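Local atomic coordinates of odorant binding protein ASP5 (Apis mellifera, PDB entry 3R72), a protein that probably binds and carries small hydrophobic odorant molecules in the honeybee antenna, as other members of the PBP/GOBP family of insect odorant-binding proteins do. Residues 47-52 and 99-104; 23-28 and 42-47; 86-91 and 109-114; 37-42 and 103-108. All coordinates share one frame; numbering follows the deposited sequence.

Contact 1: 47-52 and 99-104. With NBB (N-butyl-benzenesulfonamide), chain B.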
# COMPACT_ATOMS: atom_id res chain seq x y z
N TYR A 47 5.44 -8.97 -0.53
CA TYR A 47 4.34 -8.73 0.40
C TYR A 47 3.50 -7.54 -0.08
O TYR A 47 2.27 -7.59 -0.04
CB TYR A 47 4.86 -8.53 1.84
CG TYR A 47 3.80 -8.06 2.80
CD1 TYR A 47 3.02 -8.96 3.51
CD2 TYR A 47 3.56 -6.71 2.96
CE1 TYR A 47 2.01 -8.50 4.36
CE2 TYR A 47 2.57 -6.25 3.81
CZ TYR A 47 1.81 -7.16 4.51
OH TYR A 47 0.81 -6.72 5.35
N THR A 48 4.15 -6.46 -0.50
CA THR A 48 3.39 -5.31 -0.98
C THR A 48 2.52 -5.66 -2.17
O THR A 48 1.40 -5.18 -2.28
CB THR A 48 4.23 -4.04 -1.24
OG1 THR A 48 5.09 -4.19 -2.37
CG2 THR A 48 5.02 -3.63 0.00
N THR A 49 3.04 -6.49 -3.06
CA THR A 49 2.26 -6.93 -4.21
C THR A 49 1.06 -7.78 -3.78
O THR A 49 -0.02 -7.65 -4.34
CB THR A 49 3.11 -7.71 -5.21
OG1 THR A 49 4.37 -7.05 -5.38
CG2 THR A 49 2.39 -7.85 -6.56
N CYS A 50 1.28 -8.67 -2.82
CA CYS A 50 0.22 -9.51 -2.30
C CYS A 50 -0.94 -8.66 -1.79
O CYS A 50 -2.11 -8.91 -2.13
CB CYS A 50 0.78 -10.43 -1.20
SG CYS A 50 -0.41 -11.58 -0.45
N ILE A 51 -0.62 -7.63 -1.01
CA ILE A 51 -1.64 -6.76 -0.45
C ILE A 51 -2.34 -5.96 -1.55
O ILE A 51 -3.57 -5.86 -1.58
CB ILE A 51 -1.02 -5.80 0.60
CG1 ILE A 51 -0.56 -6.57 1.84
CG2 ILE A 51 -1.98 -4.68 0.98
CD1 ILE A 51 -1.67 -7.18 2.69
N MET A 52 -1.57 -5.35 -2.46
CA MET A 52 -2.21 -4.55 -3.50
C MET A 52 -3.08 -5.42 -4.41
O MET A 52 -4.13 -4.98 -4.89
CB MET A 52 -1.19 -3.75 -4.30
CG MET A 52 -0.54 -2.67 -3.44
SD MET A 52 0.51 -1.49 -4.31
CE MET A 52 -0.67 -0.57 -5.26
N ASP A 99 10.44 -6.14 -11.61
CA ASP A 99 9.35 -7.10 -11.52
C ASP A 99 8.17 -6.51 -10.74
O ASP A 99 8.25 -5.39 -10.23
CB ASP A 99 9.82 -8.48 -11.01
CG ASP A 99 10.20 -8.52 -9.55
OD1 ASP A 99 10.81 -9.54 -9.14
OD2 ASP A 99 9.89 -7.61 -8.78
N ASP A 100 7.06 -7.24 -10.67
CA ASP A 100 5.87 -6.68 -10.02
C ASP A 100 6.13 -6.32 -8.56
O ASP A 100 5.62 -5.30 -8.07
CB ASP A 100 4.69 -7.64 -10.07
CG ASP A 100 4.15 -7.84 -11.48
OD1 ASP A 100 4.54 -7.10 -12.40
OD2 ASP A 100 3.32 -8.75 -11.63
N CYS A 101 6.92 -7.14 -7.88
CA CYS A 101 7.26 -6.91 -6.48
C CYS A 101 8.03 -5.60 -6.33
O CYS A 101 7.78 -4.81 -5.43
CB CYS A 101 8.05 -8.09 -5.91
SG CYS A 101 7.18 -9.68 -5.97
N GLN A 102 9.02 -5.40 -7.19
CA GLN A 102 9.80 -4.18 -7.18
C GLN A 102 8.94 -2.96 -7.49
O GLN A 102 9.07 -1.93 -6.85
CB GLN A 102 10.98 -4.32 -8.15
CG GLN A 102 11.97 -5.37 -7.68
CD GLN A 102 12.98 -5.80 -8.72
OE1 GLN A 102 12.70 -5.87 -9.91
NE2 GLN A 102 14.16 -6.15 -8.26
N LYS A 103 8.03 -3.08 -8.46
CA LYS A 103 7.18 -1.97 -8.84
C LYS A 103 6.26 -1.54 -7.70
O LYS A 103 6.18 -0.35 -7.38
CB LYS A 103 6.35 -2.32 -10.05
CG LYS A 103 7.13 -2.42 -11.35
CD LYS A 103 6.20 -2.51 -12.55
CE LYS A 103 6.96 -2.69 -13.85
NZ LYS A 103 6.12 -3.26 -14.94
N THR A 104 5.54 -2.48 -7.10
CA THR A 104 4.64 -2.09 -6.02
C THR A 104 5.41 -1.53 -4.84
O THR A 104 4.97 -0.57 -4.21
CB THR A 104 3.68 -3.22 -5.59
OG1 THR A 104 4.41 -4.34 -5.09
CG2 THR A 104 2.81 -3.66 -6.72
O1S NBB B . -2.82 -0.04 -2.66
S NBB B . -2.95 0.35 -1.30
O2S NBB B . -2.98 -0.73 -0.35
N10 NBB B . -4.32 1.17 -1.18
C11 NBB B . -4.57 2.32 -2.03
C12 NBB B . -5.34 3.40 -1.31
C13 NBB B . -4.54 4.10 -0.21
C14 NBB B . -3.47 4.99 -0.80
C4 NBB B . -1.73 1.37 -0.92
C5 NBB B . -1.63 1.84 0.39
C6 NBB B . -0.61 2.72 0.77
C1 NBB B . 0.34 3.15 -0.15
C2 NBB B . 0.28 2.68 -1.44
C3 NBB B . -0.74 1.81 -1.82

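Contact 2: 23-28 and 42-47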
# COMPACT_ATOMS: atom_id res chain seq x y z
N ILE A 23 3.78 -15.23 2.10
CA ILE A 23 5.12 -14.74 1.76
C ILE A 23 6.22 -15.17 2.76
O ILE A 23 7.41 -15.13 2.43
CB ILE A 23 5.08 -13.20 1.57
CG1 ILE A 23 4.09 -12.81 0.46
CG2 ILE A 23 6.47 -12.64 1.25
CD1 ILE A 23 4.37 -13.47 -0.88
N ALA A 24 5.85 -15.57 3.97
CA ALA A 24 6.79 -16.12 4.95
C ALA A 24 7.84 -15.11 5.44
O ALA A 24 9.03 -15.42 5.59
CB ALA A 24 7.43 -17.43 4.43
N ILE A 25 7.37 -13.90 5.71
CA ILE A 25 8.16 -12.87 6.37
C ILE A 25 7.53 -12.54 7.70
O ILE A 25 6.46 -13.05 8.03
CB ILE A 25 8.32 -11.60 5.51
CG1 ILE A 25 6.97 -10.99 5.14
CG2 ILE A 25 9.13 -11.91 4.27
CD1 ILE A 25 7.05 -9.60 4.54
N THR A 26 8.18 -11.69 8.46
CA THR A 26 7.72 -11.36 9.79
C THR A 26 6.88 -10.09 9.81
O THR A 26 7.03 -9.19 8.97
CB THR A 26 8.91 -11.16 10.73
OG1 THR A 26 9.66 -10.04 10.27
CG2 THR A 26 9.82 -12.41 10.79
N GLU A 27 6.06 -10.00 10.84
CA GLU A 27 5.32 -8.80 11.08
C GLU A 27 6.25 -7.60 11.33
O GLU A 27 5.96 -6.48 10.90
CB GLU A 27 4.35 -9.01 12.24
CG GLU A 27 3.43 -7.84 12.42
CD GLU A 27 2.10 -8.22 13.03
OE1 GLU A 27 2.05 -9.19 13.83
OE2 GLU A 27 1.12 -7.52 12.74
N GLU A 28 7.37 -7.84 11.99
CA GLU A 28 8.34 -6.79 12.22
C GLU A 28 8.76 -6.14 10.90
O GLU A 28 8.84 -4.91 10.79
CB GLU A 28 9.58 -7.34 12.95
CG GLU A 28 10.64 -6.27 13.16
CD GLU A 28 11.98 -6.79 13.63
OE1 GLU A 28 12.12 -7.97 14.00
OE2 GLU A 28 12.92 -5.96 13.61
N HIS A 42 13.48 -8.62 -1.30
CA HIS A 42 12.52 -9.02 -2.31
C HIS A 42 11.27 -9.65 -1.69
O HIS A 42 10.19 -9.52 -2.25
CB HIS A 42 13.17 -9.94 -3.34
CG HIS A 42 12.34 -10.14 -4.57
ND1 HIS A 42 11.59 -11.27 -4.77
CD2 HIS A 42 12.17 -9.36 -5.66
CE1 HIS A 42 10.97 -11.17 -5.94
NE2 HIS A 42 11.31 -10.03 -6.50
N ASP A 43 11.40 -10.30 -0.54
CA ASP A 43 10.23 -10.88 0.10
C ASP A 43 9.28 -9.80 0.63
O ASP A 43 8.07 -9.90 0.45
CB ASP A 43 10.64 -11.86 1.18
CG ASP A 43 11.39 -13.05 0.61
OD1 ASP A 43 11.02 -13.51 -0.49
OD2 ASP A 43 12.35 -13.51 1.25
N LEU A 44 9.82 -8.76 1.24
CA LEU A 44 9.00 -7.63 1.65
C LEU A 44 8.38 -6.96 0.42
O LEU A 44 7.20 -6.58 0.44
CB LEU A 44 9.80 -6.62 2.48
CG LEU A 44 9.02 -5.40 2.96
CD1 LEU A 44 7.81 -5.76 3.79
CD2 LEU A 44 9.98 -4.47 3.71
N GLN A 45 9.15 -6.86 -0.66
CA GLN A 45 8.61 -6.31 -1.89
C GLN A 45 7.39 -7.11 -2.34
O GLN A 45 6.33 -6.56 -2.66
CB GLN A 45 9.69 -6.26 -2.96
CG GLN A 45 10.81 -5.29 -2.61
CD GLN A 45 12.05 -5.39 -3.46
OE1 GLN A 45 12.20 -6.30 -4.28
NE2 GLN A 45 12.95 -4.44 -3.27
N CYS A 46 7.51 -8.44 -2.34
CA CYS A 46 6.40 -9.28 -2.76
C CYS A 46 5.21 -9.24 -1.81
O CYS A 46 4.08 -9.39 -2.26
CB CYS A 46 6.87 -10.70 -3.01
SG CYS A 46 8.03 -10.85 -4.43
N TYR A 47 5.44 -8.97 -0.53
CA TYR A 47 4.34 -8.73 0.40
C TYR A 47 3.50 -7.54 -0.08
O TYR A 47 2.27 -7.59 -0.04
CB TYR A 47 4.86 -8.53 1.84
CG TYR A 47 3.80 -8.06 2.80
CD1 TYR A 47 3.02 -8.96 3.51
CD2 TYR A 47 3.56 -6.71 2.96
CE1 TYR A 47 2.01 -8.50 4.36
CE2 TYR A 47 2.57 -6.25 3.81
CZ TYR A 47 1.81 -7.16 4.51
OH TYR A 47 0.81 -6.72 5.35

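Contact 3: 86-91 and 109-114. With NBB (N-butyl-benzenesulfonamide), chain B.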
# COMPACT_ATOMS: atom_id res chain seq x y z
N GLU A 86 -3.99 13.84 -3.85
CA GLU A 86 -2.81 14.57 -4.29
C GLU A 86 -1.56 13.69 -4.22
O GLU A 86 -0.69 13.82 -5.08
CB GLU A 86 -2.64 15.85 -3.49
CG GLU A 86 -3.72 16.86 -3.80
CD GLU A 86 -3.57 18.14 -3.04
OE1 GLU A 86 -3.32 19.15 -3.69
OE2 GLU A 86 -3.72 18.17 -1.81
N ILE A 87 -1.49 12.80 -3.25
CA ILE A 87 -0.37 11.85 -3.19
C ILE A 87 -0.43 10.89 -4.37
O ILE A 87 0.58 10.66 -5.05
CB ILE A 87 -0.33 11.09 -1.86
CG1 ILE A 87 -0.02 12.04 -0.70
CG2 ILE A 87 0.70 9.95 -1.92
CD1 ILE A 87 -0.12 11.40 0.68
N VAL A 88 -1.60 10.34 -4.66
CA VAL A 88 -1.76 9.46 -5.82
C VAL A 88 -1.42 10.21 -7.11
O VAL A 88 -0.75 9.68 -8.01
CB VAL A 88 -3.18 8.87 -5.90
CG1 VAL A 88 -3.34 8.03 -7.16
CG2 VAL A 88 -3.45 8.02 -4.64
N ALA A 89 -1.86 11.47 -7.19
CA ALA A 89 -1.60 12.26 -8.38
C ALA A 89 -0.10 12.41 -8.66
O ALA A 89 0.32 12.39 -9.82
CB ALA A 89 -2.23 13.62 -8.26
N VAL A 90 0.69 12.55 -7.61
CA VAL A 90 2.15 12.58 -7.77
C VAL A 90 2.69 11.19 -8.11
O VAL A 90 3.40 10.99 -9.09
CB VAL A 90 2.83 13.12 -6.49
CG1 VAL A 90 4.35 12.94 -6.55
CG2 VAL A 90 2.48 14.61 -6.30
N CYS A 91 2.36 10.21 -7.28
CA CYS A 91 3.00 8.90 -7.40
C CYS A 91 2.62 8.15 -8.67
O CYS A 91 3.41 7.35 -9.15
CB CYS A 91 2.75 8.07 -6.15
SG CYS A 91 3.58 8.80 -4.71
N GLN A 109 6.84 3.19 -1.47
CA GLN A 109 7.86 4.15 -1.03
C GLN A 109 7.54 5.56 -1.50
O GLN A 109 7.78 6.52 -0.77
CB GLN A 109 9.23 3.74 -1.55
CG GLN A 109 9.82 2.57 -0.82
CD GLN A 109 11.04 2.03 -1.52
OE1 GLN A 109 10.94 1.22 -2.44
NE2 GLN A 109 12.20 2.49 -1.09
N CYS A 110 6.99 5.72 -2.70
CA CYS A 110 6.59 7.05 -3.17
C CYS A 110 5.52 7.63 -2.26
O CYS A 110 5.58 8.79 -1.88
CB CYS A 110 6.09 6.99 -4.61
SG CYS A 110 5.57 8.60 -5.26
N HIS A 111 4.55 6.82 -1.88
CA HIS A 111 3.51 7.27 -0.96
C HIS A 111 4.12 7.70 0.38
O HIS A 111 3.76 8.75 0.93
CB HIS A 111 2.50 6.15 -0.75
CG HIS A 111 1.27 6.31 -1.59
ND1 HIS A 111 1.19 6.08 -2.95
CD2 HIS A 111 0.03 6.64 -1.20
CE1 HIS A 111 -0.06 6.30 -3.35
NE2 HIS A 111 -0.78 6.64 -2.30
N TYR A 112 5.01 6.88 0.93
CA TYR A 112 5.68 7.21 2.18
C TYR A 112 6.38 8.57 2.07
O TYR A 112 6.22 9.43 2.94
CB TYR A 112 6.70 6.12 2.54
CG TYR A 112 7.44 6.42 3.83
CD1 TYR A 112 6.93 6.03 5.06
CD2 TYR A 112 8.62 7.15 3.82
CE1 TYR A 112 7.58 6.34 6.24
CE2 TYR A 112 9.26 7.46 4.99
CZ TYR A 112 8.75 7.05 6.19
OH TYR A 112 9.38 7.35 7.38
N LYS A 113 7.15 8.76 1.01
CA LYS A 113 7.94 9.96 0.85
C LYS A 113 7.08 11.22 0.81
O LYS A 113 7.49 12.27 1.29
CB LYS A 113 8.81 9.86 -0.39
CG LYS A 113 10.00 8.95 -0.18
CD LYS A 113 10.99 9.07 -1.32
CE LYS A 113 11.97 7.90 -1.37
NZ LYS A 113 12.78 7.92 -2.62
N GLN A 114 5.87 11.13 0.25
CA GLN A 114 5.01 12.31 0.20
C GLN A 114 4.48 12.74 1.58
O GLN A 114 4.17 13.91 1.78
CB GLN A 114 3.82 12.13 -0.74
CG GLN A 114 4.13 11.65 -2.17
CD GLN A 114 5.40 12.21 -2.79
OE1 GLN A 114 6.30 11.46 -3.19
NE2 GLN A 114 5.47 13.51 -2.89
O1S NBB B . -2.82 -0.04 -2.66
S NBB B . -2.95 0.35 -1.30
O2S NBB B . -2.98 -0.73 -0.35
N10 NBB B . -4.32 1.17 -1.18
C11 NBB B . -4.57 2.32 -2.03
C12 NBB B . -5.34 3.40 -1.31
C13 NBB B . -4.54 4.10 -0.21
C14 NBB B . -3.47 4.99 -0.80
C4 NBB B . -1.73 1.37 -0.92
C5 NBB B . -1.63 1.84 0.39
C6 NBB B . -0.61 2.72 0.77
C1 NBB B . 0.34 3.15 -0.15
C2 NBB B . 0.28 2.68 -1.44
C3 NBB B . -0.74 1.81 -1.82

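Contact 4: 37-42 and 103-108. With NBB (N-butyl-benzenesulfonamide), chain B.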
# COMPACT_ATOMS: atom_id res chain seq x y z
N GLU A 37 11.62 2.13 7.19
CA GLU A 37 12.57 1.06 6.92
C GLU A 37 12.13 0.35 5.64
O GLU A 37 11.15 -0.39 5.65
CB GLU A 37 12.63 0.10 8.10
CG GLU A 37 13.06 0.78 9.39
CD GLU A 37 13.01 -0.12 10.63
OE1 GLU A 37 12.65 -1.30 10.54
OE2 GLU A 37 13.37 0.38 11.71
N PHE A 38 12.86 0.61 4.56
CA PHE A 38 12.59 0.03 3.24
C PHE A 38 13.85 -0.69 2.73
O PHE A 38 14.51 -0.24 1.79
CB PHE A 38 12.13 1.12 2.26
CG PHE A 38 10.77 1.66 2.57
CD1 PHE A 38 9.63 0.95 2.26
CD2 PHE A 38 10.62 2.89 3.17
CE1 PHE A 38 8.38 1.45 2.52
CE2 PHE A 38 9.36 3.40 3.44
CZ PHE A 38 8.24 2.67 3.12
N PRO A 39 14.19 -1.82 3.34
CA PRO A 39 15.34 -2.57 2.85
C PRO A 39 15.06 -3.14 1.45
O PRO A 39 13.90 -3.32 1.03
CB PRO A 39 15.47 -3.70 3.87
CG PRO A 39 14.06 -3.90 4.37
CD PRO A 39 13.50 -2.51 4.44
N ASP A 40 16.13 -3.40 0.71
CA ASP A 40 16.00 -4.01 -0.61
C ASP A 40 15.78 -5.51 -0.47
O ASP A 40 16.61 -6.33 -0.87
CB ASP A 40 17.24 -3.70 -1.44
CG ASP A 40 17.12 -4.15 -2.86
OD1 ASP A 40 18.09 -4.76 -3.35
OD2 ASP A 40 16.05 -3.91 -3.47
N ASP A 41 14.64 -5.87 0.11
CA ASP A 41 14.30 -7.23 0.51
C ASP A 41 13.18 -7.70 -0.39
O ASP A 41 12.06 -7.22 -0.29
CB ASP A 41 13.88 -7.21 1.99
CG ASP A 41 13.55 -8.57 2.54
OD1 ASP A 41 12.95 -9.38 1.81
OD2 ASP A 41 13.86 -8.83 3.72
N HIS A 42 13.48 -8.62 -1.30
CA HIS A 42 12.52 -9.02 -2.31
C HIS A 42 11.27 -9.65 -1.69
O HIS A 42 10.19 -9.52 -2.25
CB HIS A 42 13.17 -9.94 -3.34
CG HIS A 42 12.34 -10.14 -4.57
ND1 HIS A 42 11.59 -11.27 -4.77
CD2 HIS A 42 12.17 -9.36 -5.66
CE1 HIS A 42 10.97 -11.17 -5.94
NE2 HIS A 42 11.31 -10.03 -6.50
N LYS A 103 8.03 -3.08 -8.46
CA LYS A 103 7.18 -1.97 -8.84
C LYS A 103 6.26 -1.54 -7.70
O LYS A 103 6.18 -0.35 -7.38
CB LYS A 103 6.35 -2.32 -10.05
CG LYS A 103 7.13 -2.42 -11.35
CD LYS A 103 6.20 -2.51 -12.55
CE LYS A 103 6.96 -2.69 -13.85
NZ LYS A 103 6.12 -3.26 -14.94
N THR A 104 5.54 -2.48 -7.10
CA THR A 104 4.64 -2.09 -6.02
C THR A 104 5.41 -1.53 -4.84
O THR A 104 4.97 -0.57 -4.21
CB THR A 104 3.68 -3.22 -5.59
OG1 THR A 104 4.41 -4.34 -5.09
CG2 THR A 104 2.81 -3.66 -6.72
N TYR A 105 6.58 -2.09 -4.54
CA TYR A 105 7.38 -1.58 -3.44
C TYR A 105 7.82 -0.13 -3.69
O TYR A 105 7.79 0.69 -2.78
CB TYR A 105 8.60 -2.44 -3.24
CG TYR A 105 9.36 -2.28 -1.94
CD1 TYR A 105 8.78 -2.52 -0.71
CD2 TYR A 105 10.72 -2.00 -1.96
CE1 TYR A 105 9.51 -2.50 0.45
CE2 TYR A 105 11.46 -1.98 -0.79
CZ TYR A 105 10.84 -2.22 0.40
OH TYR A 105 11.52 -2.25 1.58
N GLN A 106 8.21 0.17 -4.92
CA GLN A 106 8.57 1.52 -5.29
C GLN A 106 7.38 2.47 -5.13
O GLN A 106 7.53 3.60 -4.68
CB GLN A 106 9.08 1.57 -6.73
CG GLN A 106 10.45 0.90 -6.97
CD GLN A 106 10.65 0.45 -8.40
OE1 GLN A 106 10.01 0.98 -9.31
NE2 GLN A 106 11.50 -0.54 -8.61
N TYR A 107 6.19 2.02 -5.51
CA TYR A 107 4.98 2.84 -5.38
C TYR A 107 4.67 3.14 -3.91
O TYR A 107 4.37 4.28 -3.53
CB TYR A 107 3.80 2.13 -6.09
CG TYR A 107 2.56 2.97 -6.05
CD1 TYR A 107 2.40 4.02 -6.95
CD2 TYR A 107 1.58 2.78 -5.10
CE1 TYR A 107 1.32 4.86 -6.91
CE2 TYR A 107 0.48 3.62 -5.07
CZ TYR A 107 0.37 4.66 -5.97
OH TYR A 107 -0.69 5.52 -5.92
N VAL A 108 4.77 2.12 -3.07
CA VAL A 108 4.57 2.28 -1.64
C VAL A 108 5.58 3.29 -1.06
O VAL A 108 5.21 4.14 -0.27
CB VAL A 108 4.64 0.90 -0.93
CG1 VAL A 108 4.64 1.07 0.58
CG2 VAL A 108 3.47 0.03 -1.39
O1S NBB B . -2.82 -0.04 -2.66
S NBB B . -2.95 0.35 -1.30
O2S NBB B . -2.98 -0.73 -0.35
N10 NBB B . -4.32 1.17 -1.18
C11 NBB B . -4.57 2.32 -2.03
C12 NBB B . -5.34 3.40 -1.31
C13 NBB B . -4.54 4.10 -0.21
C14 NBB B . -3.47 4.99 -0.80
C4 NBB B . -1.73 1.37 -0.92
C5 NBB B . -1.63 1.84 0.39
C6 NBB B . -0.61 2.72 0.77
C1 NBB B . 0.34 3.15 -0.15
C2 NBB B . 0.28 2.68 -1.44
C3 NBB B . -0.74 1.81 -1.82

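Contact 1: 47-52 and 99-104
Three threonine hydroxyls meet where helix 42-54 passes helix 100-114. Thr104 OG1 lies 2.7 Å from Thr49 OG1 in a hydrogen bond that either hydroxyl could donate, and 2.8 Å from Thr48 OG1, a second possible acceptor for the one Thr104 proton, so that bond is not settled. Thr49 arrives at about a right angle to the Thr104 side chain, whereas Thr48 slides past it in the opposite direction. The hydroxyl of Thr104 sits between its own backbone N and carbonyl carbon (chi1 62°), which turns it toward both partners. Thr49 OG1 also comes within 3.1 Å of Cys101 CA, packed closely against the second helix.

The short helical segments cross at 80° with their axes 8.1 Å apart. In the mainly helical fold of insect odorant-binding proteins these two helices are tied by a disulfide, here between Cys101 and Cys46, while Cys50 is bonded to Cys19 on helix 5-23. Met52 closes the inner side: its SD packs 3.8 Å from Thr104 CB, and the bend at chi3 (69°) carries CE to 3.4 Å from O1S of the bound N-butyl-benzenesulfonamide.

Further out, Gln45 O accepts a hydrogen bond from Thr48 OG1 and a weak one from Thr49 OG1. Asp99 and Gln102 form a capping box at the start of helix 100-114, with Gln102 N 2.9 Å from Asp99 OD2 and Asp99 N bonded in return to Gln102 OE1.

Contact 2: 23-28 and 42-47
Ile25 holds CG1 between its backbone N and carbonyl carbon (chi1 58°), and the nearly extended second torsion (chi2 169°) then carries CD1 onto helix 42-54. There the methyl lies 3.6 Å from Tyr47 CB and 4.0 Å from Leu44 CD1, and the Ile25 side chain crosses both of theirs at about a right angle. The other branch of Ile25 works separately: CG2 meets Asp43 CB at 3.4 Å. One branched residue thus touches three positions on about one turn of helix.

Ile23 uses its two branches in a similar division. Its CG2, opposite the backbone N across the chi1 bond, rests 3.3 Å from Asp43 O, a carbonyl that already accepts the helical bond from Tyr47 N. CG1 lies 4.1 Å from Tyr47 CA, and CD1 is in looser apolar contact with Cys46 CB at 4.3 Å.

In the odorant-binding protein fold, Ile23 ends helix 5-23, and Ile25 lies in the short link to helix 27-32. Ala24 leaves the first helix with positive phi (65°), and Thr26 caps the next one through Leu29 N; the two isoleucines stand on either side of Ala24 in sequence, and the CB of each points toward helix 42-54. The side-chain contacts are carbon-to-carbon, apart from the methyl of Ile23 resting on Asp43 O. Polar groups find partners beyond the contact: Tyr47 OH is hydrogen-bonded to the terminal carboxylate of Pro122, and Glu27 forms a salt bridge with Arg16 of helix 5-23. Leu20 and Val30 also pack on Ile25.

Contact 3: 86-91 and 109-114
A disulfide and one wall of the ligand pocket are combined where the end of helix 81-91 meets the end of helix 100-114. Cys91 SG and Cys110 SG are joined at 2.1 Å with a chi3 of -90°, close to the relaxed value for a disulfide. The two sulfurs leave their backbones differently: Cys110 SG is anti to its backbone N (chi1 -180°), whereas Cys91 SG lies beside its own N and opposite the carbonyl carbon.

His111, next to Cys110, carries the pocket side. Its ring is met over both faces: Ile87 CG2 stands over one, 3.6 Å from the ring centroid in a CH-pi contact, and the C1-C2 side of the inclined benzene ring of N-butyl-benzenesulfonamide comes over the opposite one, with C1 of the ligand 3.6 Å from His111 CG. Val88 CG2 approaches the ring at its edge, near the plane. The butyl end of the ligand also reaches the ring. The imidazole is therefore enclosed largely by carbon, and which way round it is flipped in the model is doubtful.

At the outer border the aliphatic part of Gln114 fills in beside the disulfide: its CG lies 3.8 Å from Ile87 CG2, the two side chains sliding past each other in opposite directions.

The short helical segments run at 128° to each other with axes 9.6 Å apart. Behind them, Val88 packs on Ile68 and Leu72 of helix 65-75, and Tyr107, one turn before His111 on helix 100-114, touches both Val88 and Cys91.

Contact 4: 37-42 and 103-108
The loop between helices 27-32 and 42-54 is fastened here to helix 100-114, on a different side of that helix from the ligand-lining Tyr107. Tyr105 reaches out from the helix with its ring opposite the backbone N, and its hydroxyl donates a hydrogen bond of 2.7 Å to Pro39 O. The donor meets that carbonyl at a C=O...O angle of 135° and is tilted 18° from the carbonyl plane.

The same hydroxyl is packed tightly against the loop backbone, 3.0 Å from Phe38 CA and 3.5 Å from Pro39 CD. Phe38 turns its ring edge toward the face of the Tyr105 ring in an offset edge-to-face pair, centroids 5.7 Å apart and planes at 70°; its CD1 comes to 3.9 Å from Tyr105 CZ. Farther along the same ring, Phe38 CE1 touches Val108 CG1 at 4.2 Å. Phe38 also meets the ring of Tyr112 edge-to-face, so one loop aromatic bridges two tyrosines of the helix.

On the inner side, Tyr107 CE2 lies 3.8 Å from C2 of N-butyl-benzenesulfonamide, and Val108 CG2 borders the same ligand ring more distantly. Asp40 is the centre of an inverse gamma turn, and Asp41 then caps helix 42-54 through Leu44 N. The result is a connecting loop pinned by a tyrosine on helix 100-114, which also lends Tyr107 and His111 to the ligand pocket, in the helical fold of the insect odorant-binding proteins.

Contacts 1, 3 and 4 all use helix 100-114 at successive levels, and each includes a residue that touches the same bound ligand; contact 2 does not. Contact 1 is the buried one, and its core is a cluster of threonine hydroxyls, whereas contacts 2, 3 and 4 are partly buried. Contact 2 is apolar, contact 3 joins a covalent sulfur bridge to carbon packed on an imidazole, and contact 4 rests on one hydroxyl-to-carbonyl bond and an aromatic pair. Contacts 1 and 2 share helix 42-54 and are tied by Cys46-Cys101. Contacts 2 and 3 lie on opposite sides of the chain's centre, about 22 Å apart between centres.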